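Local coordinates for protein PfVFT1 (Plasmodium falciparum, PDB 5JKQ) that is without an established function but, as a bi-lobed Venus flytrap protein, probably binds a small solute between its two lobes, at residues 177-182 with 215-220; 193-198 with 248-253; 242-247 with 263-268; 43-48 with 271-276. The protein carries 3 engineered substitutions. All coordinates share one frame; numbering follows the deposited sequence.

Interaction 1 (177-182 with 215-220)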
loop_
_atom_site.group_PDB
_atom_site.type_symbol
_atom_site.label_atom_id
_atom_site.label_comp_id
_atom_site.label_asym_id
_atom_site.label_seq_id
_atom_site.Cartn_x
_atom_site.Cartn_y
_atom_site.Cartn_z
ATOM N N HIS A 177 4.948 -0.463 4.621
ATOM C CA HIS A 177 5.721 -1.477 5.328
ATOM C C HIS A 177 7.164 -1.380 4.848
ATOM O O HIS A 177 7.427 -0.906 3.743
ATOM C CB HIS A 177 5.141 -2.882 5.115
ATOM C CG HIS A 177 5.440 -3.481 3.775
ATOM N ND1 HIS A 177 4.522 -3.497 2.747
ATOM C CD2 HIS A 177 6.539 -4.120 3.307
ATOM C CE1 HIS A 177 5.048 -4.101 1.697
ATOM N NE2 HIS A 177 6.271 -4.489 2.010
ATOM N N SER A 178 8.097 -1.804 5.693
ATOM C CA SER A 178 9.516 -1.662 5.393
ATOM C C SER A 178 10.090 -2.931 4.769
ATOM O O SER A 178 9.464 -3.990 4.797
ATOM C CB SER A 178 10.290 -1.305 6.661
ATOM O OG SER A 178 11.606 -0.884 6.345
ATOM N N ASN A 179 11.286 -2.805 4.203
ATOM C CA ASN A 179 11.985 -3.927 3.591
ATOM C C ASN A 179 13.269 -4.249 4.345
ATOM O O ASN A 179 14.184 -3.428 4.413
ATOM C CB ASN A 179 12.295 -3.622 2.124
ATOM C CG ASN A 179 11.044 -3.451 1.293
ATOM O OD1 ASN A 179 10.543 -4.408 0.707
ATOM N ND2 ASN A 179 10.527 -2.230 1.244
ATOM N N LYS A 180 13.326 -5.445 4.919
ATOM C CA LYS A 180 14.495 -5.868 5.674
ATOM C C LYS A 180 15.495 -6.562 4.758
ATOM O O LYS A 180 15.126 -7.112 3.719
ATOM C CB LYS A 180 14.084 -6.788 6.824
ATOM C CG LYS A 180 13.007 -6.185 7.714
ATOM C CD LYS A 180 12.710 -7.067 8.909
ATOM C CE LYS A 180 11.545 -6.528 9.721
ATOM N NZ LYS A 180 11.787 -5.142 10.212
ATOM N N ILE A 181 16.763 -6.511 5.145
ATOM C CA ILE A 181 17.839 -7.106 4.364
ATOM C C ILE A 181 18.568 -8.127 5.221
ATOM O O ILE A 181 19.143 -7.775 6.249
ATOM C CB ILE A 181 18.837 -6.036 3.861
ATOM C CG1 ILE A 181 18.118 -5.025 2.964
ATOM C CG2 ILE A 181 19.994 -6.687 3.099
ATOM C CD1 ILE A 181 18.949 -3.811 2.609
HETATM N N MSE A 182 18.533 -9.390 4.807
HETATM C CA MSE A 182 19.295 -10.415 5.504
HETATM C C MSE A 182 20.563 -10.750 4.727
HETATM O O MSE A 182 20.555 -10.845 3.497
HETATM C CB MSE A 182 18.451 -11.667 5.747
HETATM C CG MSE A 182 17.865 -12.338 4.531
HETATM SE SE MSE A 182 16.990 -14.001 5.087
HETATM C CE MSE A 182 18.578 -15.031 5.534
ATOM N N CYS A 215 12.471 -6.304 -4.224
ATOM C CA CYS A 215 13.581 -5.974 -5.111
ATOM C C CYS A 215 13.491 -4.543 -5.629
ATOM O O CYS A 215 14.515 -3.888 -5.835
ATOM C CB CYS A 215 13.634 -6.950 -6.289
ATOM S SG CYS A 215 14.580 -8.454 -5.951
ATOM N N ASN A 216 12.272 -4.056 -5.835
ATOM C CA ASN A 216 12.070 -2.700 -6.333
ATOM C C ASN A 216 12.566 -1.645 -5.350
ATOM O O ASN A 216 13.135 -0.631 -5.753
ATOM C CB ASN A 216 10.590 -2.462 -6.646
ATOM C CG ASN A 216 10.247 -2.744 -8.100
ATOM O OD1 ASN A 216 11.007 -2.408 -9.008
ATOM N ND2 ASN A 216 9.093 -3.363 -8.326
ATOM N N ALA A 217 12.351 -1.888 -4.062
ATOM C CA ALA A 217 12.781 -0.952 -3.030
ATOM C C ALA A 217 14.297 -0.771 -3.054
ATOM O O ALA A 217 14.803 0.303 -2.728
ATOM C CB ALA A 217 12.323 -1.427 -1.660
ATOM N N LEU A 218 15.014 -1.820 -3.447
ATOM C CA LEU A 218 16.471 -1.766 -3.530
ATOM C C LEU A 218 16.946 -1.377 -4.927
ATOM O O LEU A 218 18.044 -0.842 -5.086
ATOM C CB LEU A 218 17.084 -3.111 -3.131
ATOM C CG LEU A 218 17.390 -3.268 -1.640
ATOM C CD1 LEU A 218 16.169 -3.763 -0.882
ATOM C CD2 LEU A 218 18.576 -4.191 -1.432
ATOM N N LYS A 219 16.125 -1.650 -5.937
ATOM C CA LYS A 219 16.453 -1.273 -7.306
ATOM C C LYS A 219 16.582 0.245 -7.412
ATOM O O LYS A 219 17.380 0.759 -8.198
ATOM C CB LYS A 219 15.393 -1.786 -8.283
ATOM C CG LYS A 219 15.778 -1.642 -9.753
ATOM C CD LYS A 219 14.561 -1.660 -10.665
ATOM C CE LYS A 219 14.697 -2.706 -11.758
ATOM N NZ LYS A 219 14.640 -4.090 -11.213
ATOM N N ASN A 220 15.792 0.953 -6.611
ATOM C CA ASN A 220 15.852 2.408 -6.552
ATOM C C ASN A 220 17.229 2.905 -6.133
ATOM O O ASN A 220 17.638 4.010 -6.491
ATOM C CB ASN A 220 14.800 2.943 -5.577
ATOM C CG ASN A 220 13.386 2.792 -6.100
ATOM O OD1 ASN A 220 13.139 2.889 -7.302
ATOM N ND2 ASN A 220 12.445 2.556 -5.192
#
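Ile181 and Leu218 reach toward each other tip to tip, joining strand 177-182 to the helix of a beta-alpha-beta crossover, in which helix 212-222 links the parallel strands 206-209 and 227-229. Only one branch of each residue meets the other, with Ile181 CD1 4.1 Å from Leu218 CD2. In neither residue does the bond to CB point at the partner, so the reach comes from further along the side chain. Ile181 gains it by setting CG1 beside its backbone N (chi1 -61°) and continuing extended to CD1. Ile250 touches both residues, which makes this pair part of a larger apolar layer between sheet and helix.

Two residues earlier on the strand, Asn179 illustrates how a buried amide can double as a packing surface. Its bond to CB points at the helix, where the methyl of Ala217 points back, and Ala217 CB lies 3.8 Å from Asn179 CG. The polar ends are satisfied by other neighbours: OD1 bonds to Asn214 ND2, one helical turn before Leu218, while ND2 bonds to both Leu272 O and Thr274 OG1. Held by these three bonds, the amide keeps Asn179 ND2 against the methyl at 3.5 Å from Ala217 CB.

Interaction 2 (193-198 with 248-253)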
loop_
_atom_site.group_PDB
_atom_site.type_symbol
_atom_site.label_atom_id
_atom_site.label_comp_id
_atom_site.label_asym_id
_atom_site.label_seq_id
_atom_site.Cartn_x
_atom_site.Cartn_y
_atom_site.Cartn_z
ATOM N N GLU A 193 24.462 1.599 4.409
ATOM C CA GLU A 193 25.649 2.343 3.996
ATOM C C GLU A 193 26.808 1.405 3.671
ATOM O O GLU A 193 27.464 1.558 2.640
ATOM C CB GLU A 193 26.067 3.330 5.089
ATOM C CG GLU A 193 27.294 4.166 4.749
ATOM C CD GLU A 193 27.058 5.123 3.597
ATOM O OE1 GLU A 193 25.883 5.327 3.217
ATOM O OE2 GLU A 193 28.048 5.673 3.070
ATOM N N ASP A 194 27.068 0.446 4.557
ATOM C CA ASP A 194 28.124 -0.536 4.334
ATOM C C ASP A 194 27.808 -1.381 3.106
ATOM O O ASP A 194 28.708 -1.780 2.367
ATOM C CB ASP A 194 28.304 -1.444 5.556
ATOM C CG ASP A 194 28.876 -0.715 6.755
ATOM O OD1 ASP A 194 29.645 0.251 6.566
ATOM O OD2 ASP A 194 28.561 -1.120 7.894
ATOM N N LEU A 195 26.522 -1.652 2.898
ATOM C CA LEU A 195 26.077 -2.438 1.753
ATOM C C LEU A 195 26.382 -1.704 0.452
ATOM O O LEU A 195 26.909 -2.296 -0.487
ATOM C CB LEU A 195 24.578 -2.740 1.857
ATOM C CG LEU A 195 23.954 -3.535 0.709
ATOM C CD1 LEU A 195 24.564 -4.926 0.605
ATOM C CD2 LEU A 195 22.447 -3.621 0.883
ATOM N N LYS A 196 26.048 -0.416 0.408
ATOM C CA LYS A 196 26.317 0.415 -0.765
ATOM C C LYS A 196 27.786 0.371 -1.158
ATOM O O LYS A 196 28.118 0.199 -2.331
ATOM C CB LYS A 196 25.907 1.866 -0.506
ATOM C CG LYS A 196 24.414 2.132 -0.593
ATOM C CD LYS A 196 24.122 3.608 -0.364
ATOM C CE LYS A 196 22.673 3.845 0.016
ATOM N NZ LYS A 196 22.410 5.265 0.369
ATOM N N SER A 197 28.661 0.536 -0.171
ATOM C CA SER A 197 30.097 0.476 -0.404
ATOM C C SER A 197 30.490 -0.860 -1.019
ATOM O O SER A 197 31.233 -0.901 -1.995
ATOM C CB SER A 197 30.864 0.699 0.901
ATOM O OG SER A 197 30.638 2.005 1.403
ATOM N N TYR A 198 29.977 -1.951 -0.458
ATOM C CA TYR A 198 30.299 -3.282 -0.963
ATOM C C TYR A 198 29.840 -3.458 -2.411
ATOM O O TYR A 198 30.616 -3.890 -3.262
ATOM C CB TYR A 198 29.670 -4.362 -0.084
ATOM C CG TYR A 198 30.103 -5.760 -0.462
ATOM C CD1 TYR A 198 31.266 -6.312 0.060
ATOM C CD2 TYR A 198 29.356 -6.524 -1.348
ATOM C CE1 TYR A 198 31.670 -7.587 -0.287
ATOM C CE2 TYR A 198 29.751 -7.799 -1.700
ATOM C CZ TYR A 198 30.908 -8.326 -1.167
ATOM O OH TYR A 198 31.307 -9.596 -1.513
ATOM N N HIS A 248 23.293 -15.710 -3.485
ATOM C CA HIS A 248 22.851 -14.318 -3.518
ATOM C C HIS A 248 23.416 -13.562 -2.320
ATOM O O HIS A 248 23.330 -14.033 -1.186
ATOM C CB HIS A 248 21.323 -14.240 -3.527
ATOM C CG HIS A 248 20.692 -14.901 -4.714
ATOM N ND1 HIS A 248 20.839 -16.244 -4.983
ATOM C CD2 HIS A 248 19.914 -14.401 -5.704
ATOM C CE1 HIS A 248 20.176 -16.545 -6.086
ATOM N NE2 HIS A 248 19.606 -15.444 -6.542
ATOM N N ILE A 249 23.990 -12.391 -2.577
ATOM C CA ILE A 249 24.703 -11.642 -1.546
ATOM C C ILE A 249 23.782 -11.211 -0.404
ATOM O O ILE A 249 24.200 -11.176 0.753
ATOM C CB ILE A 249 25.399 -10.394 -2.144
ATOM C CG1 ILE A 249 26.299 -9.716 -1.103
ATOM C CG2 ILE A 249 24.374 -9.408 -2.711
ATOM C CD1 ILE A 249 27.486 -10.563 -0.655
ATOM N N ILE A 250 22.534 -10.887 -0.731
ATOM C CA ILE A 250 21.549 -10.528 0.285
ATOM C C ILE A 250 20.181 -11.100 -0.046
ATOM O O ILE A 250 19.916 -11.508 -1.179
ATOM C CB ILE A 250 21.412 -8.991 0.452
ATOM C CG1 ILE A 250 20.891 -8.339 -0.836
ATOM C CG2 ILE A 250 22.743 -8.383 0.871
ATOM C CD1 ILE A 250 20.433 -6.911 -0.650
ATOM N N GLY A 251 19.321 -11.121 0.964
ATOM C CA GLY A 251 17.928 -11.483 0.799
ATOM C C GLY A 251 17.064 -10.333 1.276
ATOM O O GLY A 251 17.234 -9.847 2.395
ATOM N N VAL A 252 16.152 -9.886 0.418
ATOM C CA VAL A 252 15.239 -8.800 0.755
ATOM C C VAL A 252 13.875 -9.375 1.111
ATOM O O VAL A 252 13.295 -10.141 0.341
ATOM C CB VAL A 252 15.082 -7.797 -0.403
ATOM C CG1 VAL A 252 14.343 -6.554 0.074
ATOM C CG2 VAL A 252 16.441 -7.419 -0.978
ATOM N N ILE A 253 13.364 -8.996 2.276
ATOM C CA ILE A 253 12.120 -9.560 2.774
ATOM C C ILE A 253 11.478 -8.629 3.802
ATOM O O ILE A 253 12.172 -7.908 4.518
ATOM C CB ILE A 253 12.366 -10.964 3.380
ATOM C CG1 ILE A 253 11.044 -11.700 3.591
ATOM C CG2 ILE A 253 13.183 -10.870 4.676
ATOM C CD1 ILE A 253 11.199 -13.205 3.629
#
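The CA atoms of Leu195 and Ile250, the nearest pair across the two segments, are 9.4 Å apart, a spacing that leaves side chains alone to bridge helix 193-198 and segment 248-253. Leu195 and Ile250 point at each other and meet tip to tip through both branches. Leu195 CD1 lies 3.9 Å from Ile250 CG2, and the second pair of methyls, Leu195 CD2 and Ile250 CD1, is 4.2 Å apart. With CG1 between the backbone N and the carbonyl carbon (chi1 63°) and CG2 beside the N, both branches of Ile250 face Leu195.

This is the layered packing of an alpha/beta lobe: helix 192-201 lies against a mixed sheet in which strand 250-253 runs between strand 175-184, antiparallel to it, and strand 206-209, parallel to it. Ile181 and Leu218 extend the same apolar layer around Ile250, and Phe222 adds to it beside Leu195.

One turn further along the helix, Tyr198 comes from the opposite direction to Ile249. The isoleucine presents its end obliquely to the ring, with Ile249 CD1 3.7 Å from Tyr198 CE2. That methyl also reaches the phenol oxygen, 4.0 Å from Tyr198 OH. In Tyr198, CG is anti to the backbone N (chi1 -173°), which carries the ring out toward Ile249. Tyr187 meets the same ring and also touches Ile249.

Interaction 3 (242-247 with 263-268)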
loop_
_atom_site.group_PDB
_atom_site.type_symbol
_atom_site.label_atom_id
_atom_site.label_comp_id
_atom_site.label_asym_id
_atom_site.label_seq_id
_atom_site.Cartn_x
_atom_site.Cartn_y
_atom_site.Cartn_z
ATOM N N SER A 242 18.963 -19.549 -0.120
ATOM C CA SER A 242 19.762 -18.943 -1.179
ATOM C C SER A 242 20.860 -18.034 -0.628
ATOM O O SER A 242 21.971 -18.004 -1.159
ATOM C CB SER A 242 18.860 -18.151 -2.125
ATOM O OG SER A 242 19.608 -17.555 -3.168
ATOM N N VAL A 243 20.547 -17.288 0.426
ATOM C CA VAL A 243 21.537 -16.431 1.070
ATOM C C VAL A 243 22.593 -17.276 1.779
ATOM O O VAL A 243 23.783 -16.964 1.728
ATOM C CB VAL A 243 20.876 -15.466 2.079
ATOM C CG1 VAL A 243 21.925 -14.714 2.903
ATOM C CG2 VAL A 243 19.976 -14.484 1.346
ATOM N N LEU A 244 22.152 -18.343 2.439
ATOM C CA LEU A 244 23.057 -19.228 3.164
ATOM C C LEU A 244 23.935 -20.027 2.204
ATOM O O LEU A 244 25.103 -20.288 2.493
ATOM C CB LEU A 244 22.267 -20.178 4.069
ATOM C CG LEU A 244 21.537 -19.521 5.242
ATOM C CD1 LEU A 244 20.560 -20.491 5.878
ATOM C CD2 LEU A 244 22.526 -19.015 6.279
ATOM N N SER A 245 23.371 -20.405 1.059
ATOM C CA SER A 245 24.120 -21.132 0.038
ATOM C C SER A 245 25.114 -20.219 -0.674
ATOM O O SER A 245 25.894 -20.676 -1.510
ATOM C CB SER A 245 23.172 -21.753 -0.988
ATOM O OG SER A 245 22.619 -20.757 -1.829
ATOM N N LYS A 246 25.060 -18.929 -0.355
ATOM C CA LYS A 246 26.033 -17.956 -0.846
ATOM C C LYS A 246 25.852 -17.652 -2.337
ATOM O O LYS A 246 26.753 -17.110 -2.979
ATOM C CB LYS A 246 27.451 -18.467 -0.580
ATOM C CG LYS A 246 28.442 -17.403 -0.158
ATOM C CD LYS A 246 29.397 -17.960 0.886
ATOM C CE LYS A 246 30.504 -16.978 1.216
ATOM N NZ LYS A 246 31.387 -17.485 2.304
ATOM N N SER A 247 24.684 -17.989 -2.879
ATOM C CA SER A 247 24.387 -17.724 -4.286
ATOM C C SER A 247 23.946 -16.275 -4.496
ATOM O O SER A 247 24.188 -15.689 -5.553
ATOM C CB SER A 247 23.304 -18.679 -4.791
ATOM O OG SER A 247 22.093 -18.511 -4.074
ATOM N N HIS A 263 25.208 -15.729 14.971
ATOM C CA HIS A 263 26.615 -15.538 14.642
ATOM C C HIS A 263 26.898 -15.687 13.151
ATOM O O HIS A 263 27.987 -15.348 12.686
ATOM C CB HIS A 263 27.465 -16.534 15.434
ATOM C CG HIS A 263 27.202 -16.508 16.907
ATOM N ND1 HIS A 263 27.040 -17.654 17.656
ATOM C CD2 HIS A 263 27.069 -15.473 17.771
ATOM C CE1 HIS A 263 26.818 -17.326 18.917
ATOM N NE2 HIS A 263 26.831 -16.009 19.013
ATOM N N LYS A 264 25.916 -16.186 12.406
ATOM C CA LYS A 264 26.096 -16.463 10.983
ATOM C C LYS A 264 25.298 -15.514 10.094
ATOM O O LYS A 264 25.742 -15.159 9.001
ATOM C CB LYS A 264 25.698 -17.909 10.680
ATOM C CG LYS A 264 26.591 -18.954 11.349
ATOM C CD LYS A 264 27.940 -19.106 10.646
ATOM C CE LYS A 264 27.896 -20.142 9.517
ATOM N NZ LYS A 264 27.157 -19.689 8.300
ATOM N N ILE A 265 24.120 -15.113 10.559
ATOM C CA ILE A 265 23.218 -14.297 9.756
ATOM C C ILE A 265 22.956 -12.954 10.418
ATOM O O ILE A 265 22.915 -12.838 11.644
ATOM C CB ILE A 265 21.882 -15.041 9.500
ATOM C CG1 ILE A 265 22.058 -16.064 8.370
ATOM C CG2 ILE A 265 20.739 -14.074 9.161
ATOM C CD1 ILE A 265 22.245 -15.469 6.962
ATOM N N ASN A 266 22.805 -11.942 9.572
ATOM C CA ASN A 266 22.494 -10.589 9.998
ATOM C C ASN A 266 21.205 -10.131 9.344
ATOM O O ASN A 266 20.969 -10.431 8.177
ATOM C CB ASN A 266 23.639 -9.650 9.628
ATOM C CG ASN A 266 24.085 -8.787 10.783
ATOM O OD1 ASN A 266 25.271 -8.729 11.101
ATOM N ND2 ASN A 266 23.139 -8.110 11.420
ATOM N N VAL A 267 20.368 -9.420 10.093
ATOM C CA VAL A 267 19.162 -8.823 9.529
ATOM C C VAL A 267 18.978 -7.406 10.064
ATOM O O VAL A 267 18.913 -7.194 11.276
ATOM C CB VAL A 267 17.900 -9.652 9.848
ATOM C CG1 VAL A 267 16.724 -9.157 9.018
ATOM C CG2 VAL A 267 18.136 -11.131 9.577
ATOM N N PHE A 268 18.899 -6.440 9.154
ATOM C CA PHE A 268 18.696 -5.046 9.526
ATOM C C PHE A 268 17.620 -4.412 8.652
ATOM O O PHE A 268 17.404 -4.826 7.511
ATOM C CB PHE A 268 20.007 -4.259 9.417
ATOM C CG PHE A 268 20.620 -4.276 8.044
ATOM C CD1 PHE A 268 20.241 -3.346 7.091
ATOM C CD2 PHE A 268 21.583 -5.215 7.711
ATOM C CE1 PHE A 268 20.804 -3.354 5.828
ATOM C CE2 PHE A 268 22.152 -5.229 6.449
ATOM C CZ PHE A 268 21.760 -4.297 5.507
#
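The carbonyl oxygen of Ser242, one residue before the Val243 that packs on Ile265, is gripped by two donors. Ser247 N approaches to 3.2 Å from Ser242 O, and Ser245 OG donates to Ser242 O at 2.9 Å from above the carbonyl plane, 39° out of it. The hydroxyls tie the turn a further time, since Ser242 OG donates to Ser247 OG over 2.8 Å. The fastened helix end then presents an apolar face to strand 265-268. Leu244 and Ile265 cross at about a right angle, and a single methyl, Leu244 CD2, lies 3.6 Å from both CG1 and CD1 of Ile265. Ile265 is bent at its second torsion (chi2 -70°), which turns CD1 toward the helix, within 4.1 Å of Val243 CG1. Leu184 on the adjoining strand and Phe260, which touches Leu244, continue the packing around this pair. Lys246 points its amine to a salt bridge with Glu186.

The chain turns at Lys246, whose phi is positive (72°), and Lys246 N bonds to Val243 O at 3.1 Å. Together with the bond from Ser247 N to Ser242 O, this makes the helix end a Schellman motif, here ending helix 236-244 where it packs on strand 265-268 of the lobe's sheet.

Interaction 4 (43-48 with 271-276)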
loop_
_atom_site.group_PDB
_atom_site.type_symbol
_atom_site.label_atom_id
_atom_site.label_comp_id
_atom_site.label_asym_id
_atom_site.label_seq_id
_atom_site.Cartn_x
_atom_site.Cartn_y
_atom_site.Cartn_z
ATOM N N ASP A 43 2.731 -5.259 10.861
ATOM C CA ASP A 43 3.948 -4.458 10.835
ATOM C C ASP A 43 3.861 -3.334 9.803
ATOM O O ASP A 43 4.618 -3.309 8.831
ATOM C CB ASP A 43 5.152 -5.361 10.547
ATOM C CG ASP A 43 6.479 -4.691 10.859
ATOM O OD1 ASP A 43 6.482 -3.633 11.524
ATOM O OD2 ASP A 43 7.524 -5.237 10.449
ATOM N N TYR A 44 2.936 -2.405 10.028
ATOM C CA TYR A 44 2.765 -1.252 9.151
ATOM C C TYR A 44 3.026 0.048 9.897
ATOM O O TYR A 44 2.798 0.138 11.104
ATOM C CB TYR A 44 1.352 -1.220 8.562
ATOM C CG TYR A 44 1.021 -2.372 7.643
ATOM C CD1 TYR A 44 1.692 -2.543 6.438
ATOM C CD2 TYR A 44 0.018 -3.274 7.967
ATOM C CE1 TYR A 44 1.382 -3.589 5.592
ATOM C CE2 TYR A 44 -0.299 -4.322 7.129
ATOM C CZ TYR A 44 0.386 -4.476 5.941
ATOM O OH TYR A 44 0.073 -5.522 5.104
ATOM N N SER A 45 3.499 1.054 9.165
ATOM C CA SER A 45 3.653 2.401 9.703
ATOM C C SER A 45 2.715 3.355 8.970
ATOM O O SER A 45 2.459 3.189 7.777
ATOM C CB SER A 45 5.104 2.873 9.580
ATOM O OG SER A 45 5.471 3.057 8.224
ATOM N N VAL A 46 2.200 4.346 9.691
ATOM C CA VAL A 46 1.299 5.334 9.107
ATOM C C VAL A 46 2.089 6.475 8.486
ATOM O O VAL A 46 3.262 6.671 8.807
ATOM C CB VAL A 46 0.318 5.910 10.151
ATOM C CG1 VAL A 46 -0.636 4.828 10.627
ATOM C CG2 VAL A 46 1.070 6.544 11.325
ATOM N N ILE A 47 1.440 7.222 7.598
ATOM C CA ILE A 47 2.077 8.352 6.930
ATOM C C ILE A 47 2.696 9.282 7.974
ATOM O O ILE A 47 2.078 9.602 8.991
ATOM C CB ILE A 47 1.075 9.124 6.029
ATOM C CG1 ILE A 47 1.750 10.344 5.396
ATOM C CG2 ILE A 47 -0.163 9.548 6.816
ATOM C CD1 ILE A 47 1.305 10.614 3.967
ATOM N N GLU A 48 3.937 9.683 7.720
ATOM C CA GLU A 48 4.743 10.387 8.712
ATOM C C GLU A 48 4.307 11.838 8.915
ATOM O O GLU A 48 4.333 12.342 10.039
ATOM C CB GLU A 48 6.232 10.339 8.321
ATOM C CG GLU A 48 6.604 11.041 7.011
ATOM C CD GLU A 48 6.240 10.239 5.772
ATOM O OE1 GLU A 48 5.872 10.860 4.750
ATOM O OE2 GLU A 48 6.323 8.992 5.816
ATOM N N PHE A 271 14.893 0.481 6.002
ATOM C CA PHE A 271 13.946 1.595 6.057
ATOM C C PHE A 271 13.592 2.099 4.658
ATOM O O PHE A 271 13.066 3.200 4.501
ATOM C CB PHE A 271 14.500 2.738 6.916
ATOM C CG PHE A 271 14.693 2.369 8.361
ATOM C CD1 PHE A 271 13.656 1.807 9.084
ATOM C CD2 PHE A 271 15.907 2.583 8.993
ATOM C CE1 PHE A 271 13.822 1.467 10.411
ATOM C CE2 PHE A 271 16.080 2.243 10.324
ATOM C CZ PHE A 271 15.033 1.683 11.032
ATOM N N LEU A 272 13.886 1.285 3.646
ATOM C CA LEU A 272 13.384 1.516 2.298
ATOM C C LEU A 272 11.954 0.998 2.249
ATOM O O LEU A 272 11.726 -0.212 2.270
ATOM C CB LEU A 272 14.261 0.819 1.255
ATOM C CG LEU A 272 15.704 1.323 1.157
ATOM C CD1 LEU A 272 16.566 0.335 0.383
ATOM C CD2 LEU A 272 15.758 2.706 0.509
ATOM N N LYS A 273 10.994 1.914 2.194
ATOM C CA LYS A 273 9.596 1.562 2.415
ATOM C C LYS A 273 8.840 1.214 1.141
ATOM O O LYS A 273 9.186 1.657 0.047
ATOM C CB LYS A 273 8.878 2.710 3.126
ATOM C CG LYS A 273 9.552 3.161 4.412
ATOM C CD LYS A 273 9.794 1.998 5.357
ATOM C CE LYS A 273 10.350 2.466 6.692
ATOM N NZ LYS A 273 9.279 2.690 7.698
ATOM N N THR A 274 7.800 0.404 1.314
ATOM C CA THR A 274 6.850 0.091 0.258
ATOM C C THR A 274 5.502 0.672 0.668
ATOM O O THR A 274 4.906 0.236 1.653
ATOM C CB THR A 274 6.737 -1.433 0.023
ATOM O OG1 THR A 274 8.011 -1.952 -0.381
ATOM C CG2 THR A 274 5.699 -1.753 -1.047
ATOM N N GLY A 275 5.036 1.668 -0.078
ATOM C CA GLY A 275 3.807 2.364 0.257
ATOM C C GLY A 275 2.555 1.675 -0.251
ATOM O O GLY A 275 2.596 0.922 -1.224
ATOM N N HIS A 276 1.440 1.937 0.427
ATOM C CA HIS A 276 0.125 1.461 0.006
ATOM C C HIS A 276 -0.829 2.639 -0.147
ATOM O O HIS A 276 -0.855 3.530 0.700
ATOM C CB HIS A 276 -0.445 0.466 1.016
ATOM C CG HIS A 276 0.429 -0.724 1.256
ATOM N ND1 HIS A 276 0.448 -1.814 0.413
ATOM C CD2 HIS A 276 1.307 -0.999 2.248
ATOM C CE1 HIS A 276 1.306 -2.707 0.873
ATOM N NE2 HIS A 276 1.839 -2.238 1.985
HETATM O O HOH W 1 7.311 0.804 7.602
#
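Tyr44 and His276 meet at the beginning of strand 175-184 in the mixed sheet, close to the centre of the bi-lobed chain, where this strand pairs antiparallel with both 45-46 and 265-281. Their side chains cross at about a right angle and the ring planes stand at 90°, with centroids 5.7 Å apart. The encounter is oblique, its nearest atoms being Tyr44 CE1 and His276 NE2 at 3.9 Å.

At the other end of the contact the link is polar and indirect. Ser45 OG and Lys273 NZ, 3.9 Å apart, are joined by one water. It accepts from Lys273 NZ at 2.7 Å and lies 3.0 Å from Ser45 OG. Bends at its second and fourth torsions bring the lysine amine round to this water, while a chi1 of 67° turns the serine hydroxyl toward the same water.

A second shell fixes the aromatic pair. Trp103 sits edge-to-face with both rings and bonds through NE1 to Tyr44 OH. The backbone of the central strand bonds to both sides, Lys176 to Ser45 and Ile175 to His276. The imidazole, too, is held at both nitrogens, which should fix the rotation of this buried ring: His276 NE2 bonds to His177 ND1, and His276 ND1 bonds to the backbone oxygen of Tyr150.

In the fold
Strand 175-184 ties the set together: it supplies one segment of interaction 1 and pairs with strand 250-253 of interaction 2 and strand 265-281 of interactions 3 and 4. Interactions 1 and 2 form one buried core, centres about 10 Å apart, in which Leu218 of the first packs on Ile250 of the second. Interaction 3, equally apolar across its segments, lies farther out, about 28 Å from the chain's centre, and reaches interaction 2 through Val243. Interaction 4 sits about 8 Å from that centre yet is only partly buried, and there aromatic and water-mediated contacts replace methyl packing. Asn179 connects the two chemistries, packing in interaction 1 while bonding to interaction 4.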